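PDB 6H6X: 3-polyprenyl-4-hydroxybenzoate decarboxylase and related decarboxylases from Pelotomaculum thermopropionicum, which uses prenylated FMN as a UbiD-family enzyme to interconvert 2-furoic acid and 2,5-furandicarboxylic acid by carboxylation and decarboxylation. Local coordinates for residues C92-K103 with P221-T229; I135-R146 with T229-G237. The protein carries 8 engineered substitutions. All coordinates share one frame; numbering follows the deposited sequence.

Interaction 1: residues C92-K103 with P221-T229; sequences CRLVSPDGAPVK and PLELVKCET
Val225 and Lys103 meet where the turn and short 3-10 segment after strand 93-94 fold back over strand 223-226. With CG1 of Val225 set between the backbone N and the carbonyl carbon (chi1 61°), its two methyls address different partners: CG2 lies 3.7 Å from CE of Lys103 and also touches Pro97, while CG1 touches CG1 of Val102, 4.0 Å away, the two side chains lying aslant. The aliphatic part of Lys103 thus packs on a valine before its charged end is used. A bend at chi2 (-65°) turns that end towards 226-228, where NZ is 2.7 Å from O of Lys226, in the carbonyl plane and on a lone pair. The same NZ forms a salt bridge of 2.8 Å with OE2 of Glu228, taken on the anti lone pair. A buried ammonium is thereby held by a backbone carbonyl and a carboxylate, which probably offsets the cost of burying its charge.

Leu224 anchors the other end. Its CD1 comes within 3.6 Å of CB of Cys92, and both side chains rest on Leu211 of helix 210-217. In the backbone, N of Leu224 donates to O of Arg93 at 2.9 Å in a nearly straight bond (171°), and N of Arg93 reaches O of Leu222 at 3.1 Å; the bond from Val95 N to Leu224 O is weak. Beyond Val95 a type II turn from Pro97 to Ala100 brings the chain back to Lys103. The result is a short parallel strand pair at one margin of a three-stranded mixed sheet, within the Rift-related region of the UbiD fold.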
loop_
_atom_site.group_PDB
_atom_site.type_symbol
_atom_site.label_atom_id
_atom_site.label_comp_id
_atom_site.label_asym_id
_atom_site.label_seq_id
_atom_site.Cartn_x
_atom_site.Cartn_y
_atom_site.Cartn_z
ATOM N N CYS B 92 -24.001 0.703 -34.215
ATOM C CA CYS B 92 -25.137 0.732 -33.301
ATOM C C CYS B 92 -26.399 0.565 -34.121
ATOM O O CYS B 92 -26.421 0.861 -35.324
ATOM C CB CYS B 92 -25.177 2.077 -32.556
ATOM S SG CYS B 92 -23.761 2.305 -31.456
ATOM N N ARG B 93 -27.445 0.109 -33.447
ATOM C CA ARG B 93 -28.740 -0.064 -34.043
ATOM C C ARG B 93 -29.678 1.070 -33.600
ATOM O O ARG B 93 -29.927 1.230 -32.402
ATOM C CB ARG B 93 -29.263 -1.396 -33.539
ATOM C CG ARG B 93 -30.559 -1.884 -34.195
ATOM C CD ARG B 93 -31.258 -2.982 -33.366
ATOM N NE ARG B 93 -31.611 -4.155 -34.153
ATOM C CZ ARG B 93 -30.741 -5.078 -34.588
ATOM N NH1 ARG B 93 -29.431 -4.989 -34.328
ATOM N NH2 ARG B 93 -31.184 -6.114 -35.305
ATOM N N LEU B 94 -30.202 1.857 -34.541
ATOM C CA LEU B 94 -31.342 2.724 -34.302
ATOM C C LEU B 94 -32.617 1.927 -34.073
ATOM O O LEU B 94 -32.842 0.934 -34.675
ATOM C CB LEU B 94 -31.529 3.727 -35.410
ATOM C CG LEU B 94 -32.465 4.902 -35.013
ATOM C CD1 LEU B 94 -31.783 5.791 -33.994
ATOM C CD2 LEU B 94 -32.984 5.717 -36.196
ATOM N N VAL B 95 -33.431 2.379 -33.132
ATOM C CA VAL B 95 -34.552 1.637 -32.599
ATOM C C VAL B 95 -35.696 2.636 -32.515
ATOM O O VAL B 95 -35.480 3.841 -32.575
ATOM C CB VAL B 95 -34.085 1.010 -31.273
ATOM C CG1 VAL B 95 -34.857 1.451 -30.034
ATOM C CG2 VAL B 95 -33.834 -0.465 -31.399
ATOM N N SER B 96 -36.928 2.137 -32.470
ATOM C CA SER B 96 -38.088 3.012 -32.444
ATOM C C SER B 96 -38.175 3.730 -31.083
ATOM O O SER B 96 -37.854 3.113 -30.078
ATOM C CB SER B 96 -39.378 2.187 -32.665
ATOM O OG SER B 96 -40.521 2.879 -32.200
ATOM N N PRO B 97 -38.640 5.005 -31.062
ATOM C CA PRO B 97 -38.947 5.660 -29.783
ATOM C C PRO B 97 -40.073 5.053 -28.982
ATOM O O PRO B 97 -40.104 5.260 -27.769
ATOM C CB PRO B 97 -39.346 7.092 -30.161
ATOM C CG PRO B 97 -39.461 7.101 -31.628
ATOM C CD PRO B 97 -38.682 5.959 -32.181
ATOM N N ASP B 98 -40.988 4.330 -29.633
ATOM C CA ASP B 98 -42.087 3.700 -28.923
ATOM C C ASP B 98 -41.611 2.473 -28.185
ATOM O O ASP B 98 -41.023 1.576 -28.748
ATOM C CB ASP B 98 -43.244 3.370 -29.852
ATOM C CG ASP B 98 -43.810 4.607 -30.535
ATOM O OD1 ASP B 98 -43.999 5.668 -29.885
ATOM O OD2 ASP B 98 -44.021 4.517 -31.768
ATOM N N GLY B 99 -41.859 2.436 -26.892
ATOM C CA GLY B 99 -41.322 1.366 -26.070
ATOM C C GLY B 99 -39.866 1.563 -25.614
ATOM O O GLY B 99 -39.412 0.773 -24.818
ATOM N N ALA B 100 -39.123 2.563 -26.105
ATOM C CA ALA B 100 -37.730 2.793 -25.635
ATOM C C ALA B 100 -37.818 3.292 -24.191
ATOM O O ALA B 100 -38.516 4.256 -23.917
ATOM C CB ALA B 100 -36.987 3.827 -26.462
ATOM N N PRO B 101 -37.123 2.630 -23.270
ATOM C CA PRO B 101 -37.392 3.058 -21.890
ATOM C C PRO B 101 -37.105 4.544 -21.582
ATOM O O PRO B 101 -37.865 5.179 -20.834
ATOM C CB PRO B 101 -36.553 2.126 -21.072
ATOM C CG PRO B 101 -36.370 0.900 -21.936
ATOM C CD PRO B 101 -36.331 1.392 -23.344
ATOM N N VAL B 102 -36.083 5.123 -22.199
ATOM C CA VAL B 102 -35.733 6.508 -21.906
ATOM C C VAL B 102 -36.748 7.551 -22.417
ATOM O O VAL B 102 -36.620 8.764 -22.109
ATOM C CB VAL B 102 -34.292 6.828 -22.401
ATOM C CG1 VAL B 102 -34.271 7.098 -23.898
ATOM C CG2 VAL B 102 -33.687 8.029 -21.656
ATOM N N LYS B 103 -37.717 7.096 -23.232
ATOM C CA LYS B 103 -38.785 7.952 -23.764
ATOM C C LYS B 103 -40.104 7.925 -22.967
ATOM O O LYS B 103 -41.015 8.661 -23.304
ATOM C CB LYS B 103 -39.077 7.585 -25.221
ATOM C CG LYS B 103 -37.910 7.825 -26.170
ATOM C CD LYS B 103 -37.544 9.298 -26.311
ATOM C CE LYS B 103 -36.710 9.484 -27.570
ATOM N NZ LYS B 103 -36.280 10.886 -27.811
ATOM N N PRO B 221 -25.177 -5.255 -30.197
ATOM C CA PRO B 221 -25.083 -3.841 -30.514
ATOM C C PRO B 221 -25.917 -2.931 -29.601
ATOM O O PRO B 221 -26.978 -3.287 -29.146
ATOM C CB PRO B 221 -25.555 -3.754 -31.978
ATOM C CG PRO B 221 -25.253 -5.111 -32.523
ATOM C CD PRO B 221 -25.511 -6.056 -31.393
ATOM N N LEU B 222 -25.372 -1.762 -29.320
ATOM C CA LEU B 222 -26.000 -0.786 -28.469
ATOM C C LEU B 222 -27.179 -0.193 -29.225
ATOM O O LEU B 222 -27.063 0.171 -30.397
ATOM C CB LEU B 222 -24.965 0.280 -28.116
ATOM C CG LEU B 222 -25.367 1.392 -27.205
ATOM C CD1 LEU B 222 -25.702 0.851 -25.813
ATOM C CD2 LEU B 222 -24.201 2.397 -27.188
ATOM N N GLU B 223 -28.322 -0.120 -28.552
ATOM C CA GLU B 223 -29.551 0.375 -29.163
ATOM C C GLU B 223 -29.698 1.860 -28.866
ATOM O O GLU B 223 -29.556 2.261 -27.718
ATOM C CB GLU B 223 -30.748 -0.462 -28.694
ATOM C CG GLU B 223 -30.619 -1.907 -29.191
ATOM C CD GLU B 223 -31.766 -2.851 -28.844
ATOM O OE1 GLU B 223 -32.771 -2.431 -28.213
ATOM O OE2 GLU B 223 -31.653 -4.055 -29.212
ATOM N N LEU B 224 -29.892 2.662 -29.931
ATOM C CA LEU B 224 -29.986 4.071 -29.875
ATOM C C LEU B 224 -31.347 4.514 -30.319
ATOM O O LEU B 224 -32.045 3.795 -31.033
ATOM C CB LEU B 224 -28.963 4.729 -30.755
ATOM C CG LEU B 224 -27.528 4.396 -30.459
ATOM C CD1 LEU B 224 -26.625 5.204 -31.422
ATOM C CD2 LEU B 224 -27.173 4.677 -29.013
ATOM N N VAL B 225 -31.703 5.722 -29.898
ATOM C CA VAL B 225 -32.931 6.371 -30.290
ATOM C C VAL B 225 -32.655 7.854 -30.563
ATOM O O VAL B 225 -31.692 8.419 -30.031
ATOM C CB VAL B 225 -34.013 6.122 -29.215
ATOM C CG1 VAL B 225 -33.571 6.699 -27.863
ATOM C CG2 VAL B 225 -35.325 6.751 -29.647
ATOM N N LYS B 226 -33.462 8.475 -31.415
ATOM C CA LYS B 226 -33.307 9.894 -31.741
ATOM C C LYS B 226 -33.820 10.729 -30.601
ATOM O O LYS B 226 -34.806 10.357 -29.965
ATOM C CB LYS B 226 -34.138 10.305 -32.966
ATOM C CG LYS B 226 -33.750 9.713 -34.289
ATOM C CD LYS B 226 -32.344 10.043 -34.763
ATOM C CE LYS B 226 -32.227 11.444 -35.245
ATOM N NZ LYS B 226 -30.906 11.562 -35.958
ATOM N N CYS B 227 -33.178 11.871 -30.395
ATOM C CA CYS B 227 -33.618 12.883 -29.427
ATOM C C CYS B 227 -34.823 13.647 -29.928
ATOM O O CYS B 227 -35.068 13.722 -31.120
ATOM C CB CYS B 227 -32.471 13.863 -29.159
ATOM S SG CYS B 227 -31.190 13.109 -28.108
ATOM N N GLU B 228 -35.561 14.230 -29.002
ATOM C CA GLU B 228 -36.756 15.035 -29.322
ATOM C C GLU B 228 -36.440 16.356 -30.006
ATOM O O GLU B 228 -37.078 16.688 -30.994
ATOM C CB GLU B 228 -37.553 15.358 -28.047
ATOM C CG GLU B 228 -38.076 14.148 -27.277
ATOM C CD GLU B 228 -39.063 13.322 -28.071
ATOM O OE1 GLU B 228 -40.087 13.894 -28.518
ATOM O OE2 GLU B 228 -38.812 12.102 -28.246
ATOM N N THR B 229 -35.492 17.122 -29.462
ATOM C CA THR B 229 -35.302 18.528 -29.843
ATOM C C THR B 229 -33.974 18.819 -30.507
ATOM O O THR B 229 -33.692 19.965 -30.830
ATOM C CB THR B 229 -35.409 19.429 -28.599
ATOM O OG1 THR B 229 -34.361 19.128 -27.663
ATOM C CG2 THR B 229 -36.764 19.211 -27.938
#

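Interaction 2: residues I135-R146 with T229-G237; sequences ILIARDPDSGVR and TVDVEVPAG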
loop_
_atom_site.group_PDB
_atom_site.type_symbol
_atom_site.label_atom_id
_atom_site.label_comp_id
_atom_site.label_asym_id
_atom_site.label_seq_id
_atom_site.Cartn_x
_atom_site.Cartn_y
_atom_site.Cartn_z
ATOM N N ILE B 135 -22.589 10.936 -20.112
ATOM C CA ILE B 135 -21.913 10.900 -21.393
ATOM C C ILE B 135 -22.494 11.988 -22.295
ATOM O O ILE B 135 -23.696 12.174 -22.355
ATOM C CB ILE B 135 -21.927 9.516 -22.053
ATOM C CG1 ILE B 135 -23.334 9.058 -22.472
ATOM C CG2 ILE B 135 -21.282 8.507 -21.134
ATOM C CD1 ILE B 135 -23.314 7.751 -23.279
ATOM N N LEU B 136 -21.627 12.733 -22.957
ATOM C CA LEU B 136 -22.004 13.853 -23.798
ATOM C C LEU B 136 -21.796 13.415 -25.253
ATOM O O LEU B 136 -20.670 13.173 -25.657
ATOM C CB LEU B 136 -21.138 15.063 -23.504
ATOM C CG LEU B 136 -21.606 16.385 -24.127
ATOM C CD1 LEU B 136 -21.100 17.552 -23.292
ATOM C CD2 LEU B 136 -21.187 16.529 -25.573
ATOM N N ILE B 137 -22.888 13.292 -26.008
ATOM C CA ILE B 137 -22.864 12.855 -27.390
ATOM C C ILE B 137 -23.047 14.102 -28.268
ATOM O O ILE B 137 -23.962 14.880 -28.063
ATOM C CB ILE B 137 -23.976 11.829 -27.635
ATOM C CG1 ILE B 137 -23.775 10.641 -26.740
ATOM C CG2 ILE B 137 -24.004 11.358 -29.086
ATOM C CD1 ILE B 137 -25.064 9.948 -26.370
ATOM N N ALA B 138 -22.158 14.282 -29.228
ATOM C CA ALA B 138 -22.266 15.382 -30.197
ATOM C C ALA B 138 -21.739 14.985 -31.591
ATOM O O ALA B 138 -21.019 13.970 -31.754
ATOM C CB ALA B 138 -21.531 16.588 -29.675
ATOM N N ARG B 139 -22.131 15.766 -32.598
ATOM C CA ARG B 139 -21.624 15.573 -33.962
ATOM C C ARG B 139 -20.824 16.770 -34.461
ATOM O O ARG B 139 -21.127 17.907 -34.127
ATOM C CB ARG B 139 -22.760 15.252 -34.930
ATOM C CG ARG B 139 -23.262 13.820 -34.809
ATOM C CD ARG B 139 -24.289 13.448 -35.886
ATOM N NE ARG B 139 -24.726 12.048 -35.734
ATOM C CZ ARG B 139 -24.103 10.981 -36.259
ATOM N NH1 ARG B 139 -23.031 11.098 -37.026
ATOM N NH2 ARG B 139 -24.566 9.755 -36.033
ATOM N N ASP B 140 -19.813 16.492 -35.285
ATOM C CA ASP B 140 -18.998 17.530 -35.917
ATOM C C ASP B 140 -19.933 18.275 -36.889
ATOM O O ASP B 140 -20.562 17.671 -37.769
ATOM C CB ASP B 140 -17.806 16.879 -36.635
ATOM C CG ASP B 140 -16.765 17.885 -37.136
ATOM O OD1 ASP B 140 -17.150 18.799 -37.877
ATOM O OD2 ASP B 140 -15.551 17.743 -36.834
ATOM N N PRO B 141 -20.084 19.588 -36.690
ATOM C CA PRO B 141 -21.027 20.313 -37.535
ATOM C C PRO B 141 -20.638 20.400 -39.043
ATOM O O PRO B 141 -21.516 20.667 -39.857
ATOM C CB PRO B 141 -21.100 21.691 -36.862
ATOM C CG PRO B 141 -19.771 21.863 -36.207
ATOM C CD PRO B 141 -19.324 20.484 -35.797
ATOM N N ASP B 142 -19.373 20.144 -39.405
ATOM C CA ASP B 142 -18.935 20.081 -40.830
ATOM C C ASP B 142 -18.777 18.655 -41.373
ATOM O O ASP B 142 -19.268 18.373 -42.449
ATOM C CB ASP B 142 -17.606 20.835 -41.058
ATOM C CG ASP B 142 -17.683 22.326 -40.690
ATOM O OD1 ASP B 142 -18.795 22.917 -40.713
ATOM O OD2 ASP B 142 -16.618 22.920 -40.373
ATOM N N SER B 143 -18.080 17.773 -40.654
ATOM C CA SER B 143 -17.844 16.391 -41.118
ATOM C C SER B 143 -18.930 15.379 -40.699
ATOM O O SER B 143 -18.958 14.251 -41.202
ATOM C CB SER B 143 -16.465 15.900 -40.653
ATOM O OG SER B 143 -16.507 15.278 -39.381
ATOM N N GLY B 144 -19.783 15.754 -39.742
ATOM C CA GLY B 144 -20.867 14.882 -39.268
ATOM C C GLY B 144 -20.504 13.692 -38.373
ATOM O O GLY B 144 -21.385 12.968 -37.960
ATOM N N VAL B 145 -19.231 13.462 -38.086
ATOM C CA VAL B 145 -18.855 12.349 -37.217
ATOM C C VAL B 145 -19.295 12.546 -35.741
ATOM O O VAL B 145 -19.362 13.678 -35.234
ATOM C CB VAL B 145 -17.335 12.049 -37.269
ATOM C CG1 VAL B 145 -16.919 11.649 -38.689
ATOM C CG2 VAL B 145 -16.504 13.222 -36.714
ATOM N N ARG B 146 -19.592 11.426 -35.089
ATOM C CA ARG B 146 -20.064 11.408 -33.718
ATOM C C ARG B 146 -18.918 11.178 -32.723
ATOM O O ARG B 146 -18.057 10.324 -32.955
ATOM C CB ARG B 146 -21.091 10.304 -33.555
ATOM C CG ARG B 146 -21.856 10.385 -32.249
ATOM C CD ARG B 146 -23.184 9.653 -32.411
ATOM N NE ARG B 146 -22.968 8.264 -32.807
ATOM C CZ ARG B 146 -23.900 7.452 -33.314
ATOM N NH1 ARG B 146 -25.143 7.840 -33.481
ATOM N NH2 ARG B 146 -23.578 6.214 -33.603
ATOM N N THR B 229 -35.492 17.122 -29.462
ATOM C CA THR B 229 -35.302 18.528 -29.843
ATOM C C THR B 229 -33.974 18.819 -30.507
ATOM O O THR B 229 -33.692 19.965 -30.830
ATOM C CB THR B 229 -35.409 19.429 -28.599
ATOM O OG1 THR B 229 -34.361 19.128 -27.663
ATOM C CG2 THR B 229 -36.764 19.211 -27.938
ATOM N N VAL B 230 -33.146 17.789 -30.696
ATOM C CA VAL B 230 -31.855 17.947 -31.346
ATOM C C VAL B 230 -31.575 16.727 -32.194
ATOM O O VAL B 230 -32.090 15.652 -31.922
ATOM C CB VAL B 230 -30.720 18.135 -30.302
ATOM C CG1 VAL B 230 -30.867 19.477 -29.593
ATOM C CG2 VAL B 230 -30.692 16.977 -29.283
ATOM N N ASP B 231 -30.717 16.891 -33.188
ATOM C CA ASP B 231 -30.400 15.833 -34.152
ATOM C C ASP B 231 -29.188 15.034 -33.666
ATOM O O ASP B 231 -28.082 15.096 -34.218
ATOM C CB ASP B 231 -30.148 16.455 -35.535
ATOM C CG ASP B 231 -29.999 15.406 -36.638
ATOM O OD1 ASP B 231 -30.561 14.290 -36.527
ATOM O OD2 ASP B 231 -29.298 15.722 -37.625
ATOM N N VAL B 232 -29.435 14.280 -32.604
ATOM C CA VAL B 232 -28.414 13.513 -31.911
ATOM C C VAL B 232 -29.093 12.198 -31.521
ATOM O O VAL B 232 -30.303 12.145 -31.353
ATOM C CB VAL B 232 -27.972 14.244 -30.607
ATOM C CG1 VAL B 232 -26.781 13.575 -29.983
ATOM C CG2 VAL B 232 -27.651 15.719 -30.858
ATOM N N GLU B 233 -28.297 11.154 -31.342
ATOM C CA GLU B 233 -28.756 9.832 -30.942
ATOM C C GLU B 233 -28.286 9.543 -29.500
ATOM O O GLU B 233 -27.192 9.991 -29.103
ATOM C CB GLU B 233 -28.184 8.775 -31.909
ATOM C CG GLU B 233 -28.549 8.984 -33.387
ATOM C CD GLU B 233 -27.751 10.105 -34.066
ATOM O OE1 GLU B 233 -26.483 10.165 -33.939
ATOM O OE2 GLU B 233 -28.383 10.972 -34.701
ATOM N N VAL B 234 -29.119 8.850 -28.714
ATOM C CA VAL B 234 -28.809 8.542 -27.301
ATOM C C VAL B 234 -29.154 7.094 -27.012
ATOM O O VAL B 234 -29.973 6.552 -27.705
ATOM C CB VAL B 234 -29.553 9.436 -26.299
ATOM C CG1 VAL B 234 -29.126 10.894 -26.451
ATOM C CG2 VAL B 234 -31.059 9.303 -26.416
ATOM N N PRO B 235 -28.499 6.457 -26.019
ATOM C CA PRO B 235 -28.842 5.054 -25.699
ATOM C C PRO B 235 -30.293 4.902 -25.240
ATOM O O PRO B 235 -30.752 5.635 -24.385
ATOM C CB PRO B 235 -27.868 4.695 -24.595
ATOM C CG PRO B 235 -26.727 5.617 -24.790
ATOM C CD PRO B 235 -27.338 6.918 -25.237
ATOM N N ALA B 236 -31.016 4.014 -25.906
ATOM C CA ALA B 236 -32.467 3.797 -25.680
ATOM C C ALA B 236 -32.759 3.410 -24.252
ATOM O O ALA B 236 -33.784 3.813 -23.679
ATOM C CB ALA B 236 -32.995 2.690 -26.618
ATOM N N GLY B 237 -31.872 2.592 -23.690
ATOM C CA GLY B 237 -32.002 2.117 -22.329
ATOM C C GLY B 237 -31.455 3.025 -21.217
ATOM O O GLY B 237 -31.452 2.607 -20.099
#
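Glu233 folds at chi2 (76°), carrying its carboxylate towards two arginines that reach it by different routes: Arg139 is extended from CG to NE, whereas Arg146 bends at chi3 (58°). All three donors converge on one oxygen. OE1 of Glu233 lies 3.1 Å from NE of Arg139, on the syn lone pair, and 2.9 Å from NH2 of Arg139, above the carboxylate plane. It receives NH1 of Arg146 at 2.7 Å on the anti side. Arg139 therefore grips side-on, and its NH1 also bonds in plane to O of Gly144 at 2.7 Å, fixing the rotation of the guanidinium. Outside this contact, Lys226, also bridged to Asp231, pairs with OE2 of Glu233, and Asp209 with NH2 of Arg146. A glutamine in place of Glu233 would probably leave Arg139 without its charged mate in this contact, while Arg146 and Lys226 kept only Asp209 and Asp231 of the partners named here. Beside this network Ile137 supplies the apolar contact: its CG2 is 3.7 Å from CG1 of Val232, and its CD1 reaches CD of the Pro235 ring at 4.0 Å. Strands 135-139 and 233-235, at 155° and 7.9 Å between axes, thus pack across two sheets, joined at one end by a salt-bridge network.

Interactions 1 and 2 have centres 12 Å apart and share Thr229, where 221-229 runs into 229-237. Their segments alternate along the chain: 92-103, 135-146, 221-229, 229-237. Strand 223-226 is the middle member of the small mixed sheet, parallel to 93-94 and antiparallel to 233-235, so interaction 1 supplies the parallel pair of that sheet and interaction 2 sets the sheet against the large antiparallel one. Lys226 couples them through salt bridges to Asp231 and Glu233, and Cys227 packs on Val234. The large sheet leads on to the cofactor site, since Arg146 directly precedes Asn147, a manganese ligand. The principle illustrated is one small sheet tying distant chain segments together within the Rift-related region.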